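Local atomic coordinates of maternal protein tudor (Drosophila melanogaster, PDB entry 3NTK), a protein that binds the methylated Piwi protein Aubergine through its Tudor domains, is required for germ cell formation and abdominal segmentation, and may act in a piRNA processing complex. Residues 70-80 / 87-95. Sequence-based numbering, arbitrary orientation.
Sequences RKVLDDGKCEV and NNAVTQQFR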
loop_
_atom_site.group_PDB
_atom_site.type_symbol
_atom_site.label_atom_id
_atom_site.label_comp_id
_atom_site.label_asym_id
_atom_site.label_seq_id
_atom_site.Cartn_x
_atom_site.Cartn_y
_atom_site.Cartn_z
ATOM N N ARG A 70 -1.957 14.387 -1.140
ATOM C CA ARG A 70 -3.223 14.214 -1.842
ATOM C C ARG A 70 -4.124 15.435 -1.719
ATOM O O ARG A 70 -4.841 15.783 -2.659
ATOM C CB ARG A 70 -3.947 12.976 -1.310
ATOM C CG ARG A 70 -3.287 11.666 -1.709
ATOM C CD ARG A 70 -3.296 11.506 -3.225
ATOM N NE ARG A 70 -2.674 10.261 -3.666
ATOM C CZ ARG A 70 -3.148 9.048 -3.396
ATOM N NH1 ARG A 70 -4.256 8.909 -2.680
ATOM N NH2 ARG A 70 -2.514 7.973 -3.847
ATOM N N LYS A 71 -4.080 16.082 -0.559
ATOM C CA LYS A 71 -4.889 17.271 -0.308
ATOM C C LYS A 71 -4.169 18.206 0.654
ATOM O O LYS A 71 -3.620 17.760 1.659
ATOM C CB LYS A 71 -6.232 16.889 0.318
ATOM C CG LYS A 71 -7.145 16.048 -0.551
ATOM C CD LYS A 71 -8.457 15.770 0.172
ATOM C CE LYS A 71 -9.182 17.069 0.516
ATOM N NZ LYS A 71 -10.422 16.841 1.315
ATOM N N VAL A 72 -4.173 19.498 0.344
ATOM C CA VAL A 72 -3.548 20.485 1.215
ATOM C C VAL A 72 -4.656 21.085 2.080
ATOM O O VAL A 72 -5.594 21.696 1.567
ATOM C CB VAL A 72 -2.866 21.606 0.405
ATOM C CG1 VAL A 72 -2.326 22.673 1.350
ATOM C CG2 VAL A 72 -1.732 21.025 -0.437
ATOM N N LEU A 73 -4.546 20.896 3.391
ATOM C CA LEU A 73 -5.542 21.401 4.332
ATOM C C LEU A 73 -5.034 22.649 5.047
ATOM O O LEU A 73 -3.994 23.200 4.690
ATOM C CB LEU A 73 -5.873 20.320 5.365
ATOM C CG LEU A 73 -6.235 18.939 4.817
ATOM C CD1 LEU A 73 -6.339 17.952 5.968
ATOM C CD2 LEU A 73 -7.542 19.012 4.042
ATOM N N ASP A 74 -5.767 23.088 6.066
ATOM C CA ASP A 74 -5.375 24.274 6.817
ATOM C C ASP A 74 -4.397 23.956 7.940
ATOM O O ASP A 74 -4.255 22.803 8.351
ATOM C CB ASP A 74 -6.609 24.968 7.400
ATOM C CG ASP A 74 -7.550 25.482 6.329
ATOM O OD1 ASP A 74 -8.180 24.649 5.641
ATOM O OD2 ASP A 74 -7.651 26.718 6.169
ATOM N N ASP A 75 -3.725 24.996 8.425
ATOM C CA ASP A 75 -2.758 24.873 9.507
ATOM C C ASP A 75 -1.576 23.973 9.161
ATOM O O ASP A 75 -1.125 23.178 9.987
ATOM C CB ASP A 75 -3.458 24.360 10.766
ATOM C CG ASP A 75 -4.577 25.275 11.216
ATOM O OD1 ASP A 75 -4.321 26.490 11.358
ATOM O OD2 ASP A 75 -5.707 24.787 11.429
ATOM N N GLY A 76 -1.076 24.109 7.937
ATOM C CA GLY A 76 0.056 23.311 7.502
ATOM C C GLY A 76 -0.202 21.816 7.459
ATOM O O GLY A 76 0.739 21.024 7.389
ATOM N N LYS A 77 -1.471 21.423 7.504
ATOM C CA LYS A 77 -1.829 20.009 7.459
ATOM C C LYS A 77 -2.043 19.550 6.023
ATOM O O LYS A 77 -2.453 20.331 5.168
ATOM C CB LYS A 77 -3.122 19.745 8.232
ATOM C CG LYS A 77 -3.066 20.005 9.723
ATOM C CD LYS A 77 -4.413 19.662 10.340
ATOM C CE LYS A 77 -4.427 19.859 11.842
ATOM N NZ LYS A 77 -5.737 19.427 12.411
ATOM N N CYS A 78 -1.767 18.275 5.774
ATOM C CA CYS A 78 -1.958 17.687 4.453
ATOM C C CYS A 78 -2.400 16.246 4.598
ATOM O O CYS A 78 -2.004 15.555 5.540
ATOM C CB CYS A 78 -0.657 17.687 3.641
ATOM S SG CYS A 78 -0.110 19.260 2.971
ATOM N N GLU A 79 -3.235 15.794 3.670
ATOM C CA GLU A 79 -3.648 14.405 3.668
ATOM C C GLU A 79 -2.624 13.782 2.726
ATOM O O GLU A 79 -2.465 14.236 1.593
ATOM C CB GLU A 79 -5.048 14.226 3.081
ATOM C CG GLU A 79 -5.559 12.802 3.221
ATOM C CD GLU A 79 -6.681 12.475 2.253
ATOM O OE1 GLU A 79 -7.670 13.236 2.203
ATOM O OE2 GLU A 79 -6.574 11.451 1.544
ATOM N N VAL A 80 -1.912 12.768 3.193
ATOM C CA VAL A 80 -0.909 12.138 2.355
ATOM C C VAL A 80 -1.181 10.658 2.172
ATOM O O VAL A 80 -1.951 10.054 2.917
ATOM C CB VAL A 80 0.509 12.294 2.952
ATOM C CG1 VAL A 80 0.813 13.767 3.184
ATOM C CG2 VAL A 80 0.621 11.508 4.256
ATOM N N ASN A 87 -1.457 3.300 2.863
ATOM C CA ASN A 87 -2.393 3.971 3.764
ATOM C C ASN A 87 -2.343 5.495 3.662
ATOM O O ASN A 87 -1.318 6.067 3.291
ATOM C CB ASN A 87 -2.150 3.534 5.210
ATOM C CG ASN A 87 -0.822 4.025 5.751
ATOM O OD1 ASN A 87 0.227 3.815 5.142
ATOM N ND2 ASN A 87 -0.859 4.684 6.904
ATOM N N ASN A 88 -3.454 6.147 3.997
ATOM C CA ASN A 88 -3.525 7.602 3.970
ATOM C C ASN A 88 -3.671 8.137 5.387
ATOM O O ASN A 88 -4.237 7.477 6.258
ATOM C CB ASN A 88 -4.718 8.067 3.132
ATOM C CG ASN A 88 -4.525 7.806 1.656
ATOM O OD1 ASN A 88 -4.158 6.708 1.257
ATOM N ND2 ASN A 88 -4.778 8.816 0.837
ATOM N N ALA A 89 -3.160 9.340 5.612
ATOM C CA ALA A 89 -3.241 9.956 6.927
ATOM C C ALA A 89 -2.991 11.447 6.817
ATOM O O ALA A 89 -2.369 11.914 5.863
ATOM C CB ALA A 89 -2.216 9.327 7.855
ATOM N N VAL A 90 -3.497 12.191 7.792
ATOM C CA VAL A 90 -3.315 13.634 7.828
ATOM C C VAL A 90 -2.104 13.872 8.715
ATOM O O VAL A 90 -2.011 13.304 9.802
ATOM C CB VAL A 90 -4.537 14.340 8.454
ATOM C CG1 VAL A 90 -4.275 15.837 8.558
ATOM C CG2 VAL A 90 -5.780 14.073 7.614
ATOM N N THR A 91 -1.171 14.693 8.246
ATOM C CA THR A 91 0.035 14.979 9.013
ATOM C C THR A 91 0.482 16.425 8.835
ATOM O O THR A 91 -0.003 17.126 7.956
ATOM C CB THR A 91 1.190 14.038 8.598
ATOM O OG1 THR A 91 2.341 14.300 9.411
ATOM C CG2 THR A 91 1.551 14.246 7.133
ATOM N N GLN A 92 1.401 16.868 9.687
ATOM C CA GLN A 92 1.922 18.230 9.625
ATOM C C GLN A 92 3.437 18.220 9.492
ATOM O O GLN A 92 4.055 19.269 9.327
ATOM C CB GLN A 92 1.563 19.006 10.897
ATOM C CG GLN A 92 0.084 19.232 11.121
ATOM C CD GLN A 92 -0.181 20.078 12.353
ATOM O OE1 GLN A 92 0.212 19.714 13.461
ATOM N NE2 GLN A 92 -0.844 21.213 12.163
ATOM N N GLN A 93 4.035 17.036 9.563
ATOM C CA GLN A 93 5.486 16.924 9.492
ATOM C C GLN A 93 5.978 16.408 8.145
ATOM O O GLN A 93 5.747 15.250 7.792
ATOM C CB GLN A 93 5.985 16.007 10.614
ATOM C CG GLN A 93 5.535 16.437 12.012
ATOM C CD GLN A 93 5.902 17.882 12.333
ATOM O OE1 GLN A 93 6.977 18.356 11.967
ATOM N NE2 GLN A 93 5.010 18.582 13.032
ATOM N N PHE A 94 6.660 17.274 7.402
ATOM C CA PHE A 94 7.176 16.907 6.090
ATOM C C PHE A 94 8.642 17.264 5.953
ATOM O O PHE A 94 9.080 18.343 6.381
ATOM C CB PHE A 94 6.413 17.630 4.977
ATOM C CG PHE A 94 4.927 17.617 5.154
ATOM C CD1 PHE A 94 4.294 18.611 5.892
ATOM C CD2 PHE A 94 4.160 16.606 4.596
ATOM C CE1 PHE A 94 2.912 18.597 6.071
ATOM C CE2 PHE A 94 2.775 16.581 4.770
ATOM C CZ PHE A 94 2.153 17.582 5.509
ATOM N N ARG A 95 9.401 16.356 5.351
ATOM C CA ARG A 95 10.809 16.600 5.118
ATOM C C ARG A 95 11.092 16.300 3.657
ATOM O O ARG A 95 10.341 15.575 3.003
ATOM C CB ARG A 95 11.657 15.737 6.048
ATOM C CG ARG A 95 11.359 16.058 7.514
ATOM C CD ARG A 95 12.269 15.348 8.477
ATOM N NE ARG A 95 11.895 15.672 9.852
ATOM C CZ ARG A 95 12.463 15.147 10.929
ATOM N NH1 ARG A 95 13.447 14.266 10.801
ATOM N NH2 ARG A 95 12.027 15.486 12.138
HETATM O O HOH W 1 3.092 21.769 8.441
#
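F94 swings its ring in beside C78 and V80, closing the buried face of an antiparallel strand pair. Its CZ meets CB of C78 at 3.4 Å, while the sulfur of C78 stands oblique to the ring, 4.7 Å from its centroid. CG1 of V80 touches the ring edge at CE2; both methyls of V80 also touch CG2 of T91, compact beta-branched groups that fill this interior without long tails. With CG beside the backbone N (chi1 -45°), F94 brings its far edge to these side chains, and L48 and F45 pack on it from nearby loops. T91 keeps its hydroxyl out of that apolar cluster: OG1 accepts from N of Q93 in an ST turn and also bonds to O of Q57.

Strands 78-82 and 87-95 form one hairpin of the four-stranded antiparallel Tudor core, part of the last extended Tudor domain. C78 and T91, then V80 and A89, are hydrogen-bonded pairs, and the bond from N of V80 to O of A89 is nearly straight at 177°. E79 and V90 form the non-hydrogen-bonded pair between them, and their side chains occupy the other, more open face.

There the contacts are sparser. CD1 of L73 rests on CG1 of V90 at 3.9 Å. E79, its CG anti to the backbone N (chi1 -173°), reaches along the surface, where the anti lone pair of OE2 takes a long 3.3 Å bond from ND2 of N88. A leucine in place of E79 would probably leave the N88 amide without this acceptor, freer to turn beside the guanidinium of R70. At the type I' turn from D74 to K77, where positive phi favours glycine at G76, Q92 crosses K77 obliquely, its CG and NE2 both against CG of K77, and NE2 donates to O of D75, while a water bridges O of G76 and O of Q92.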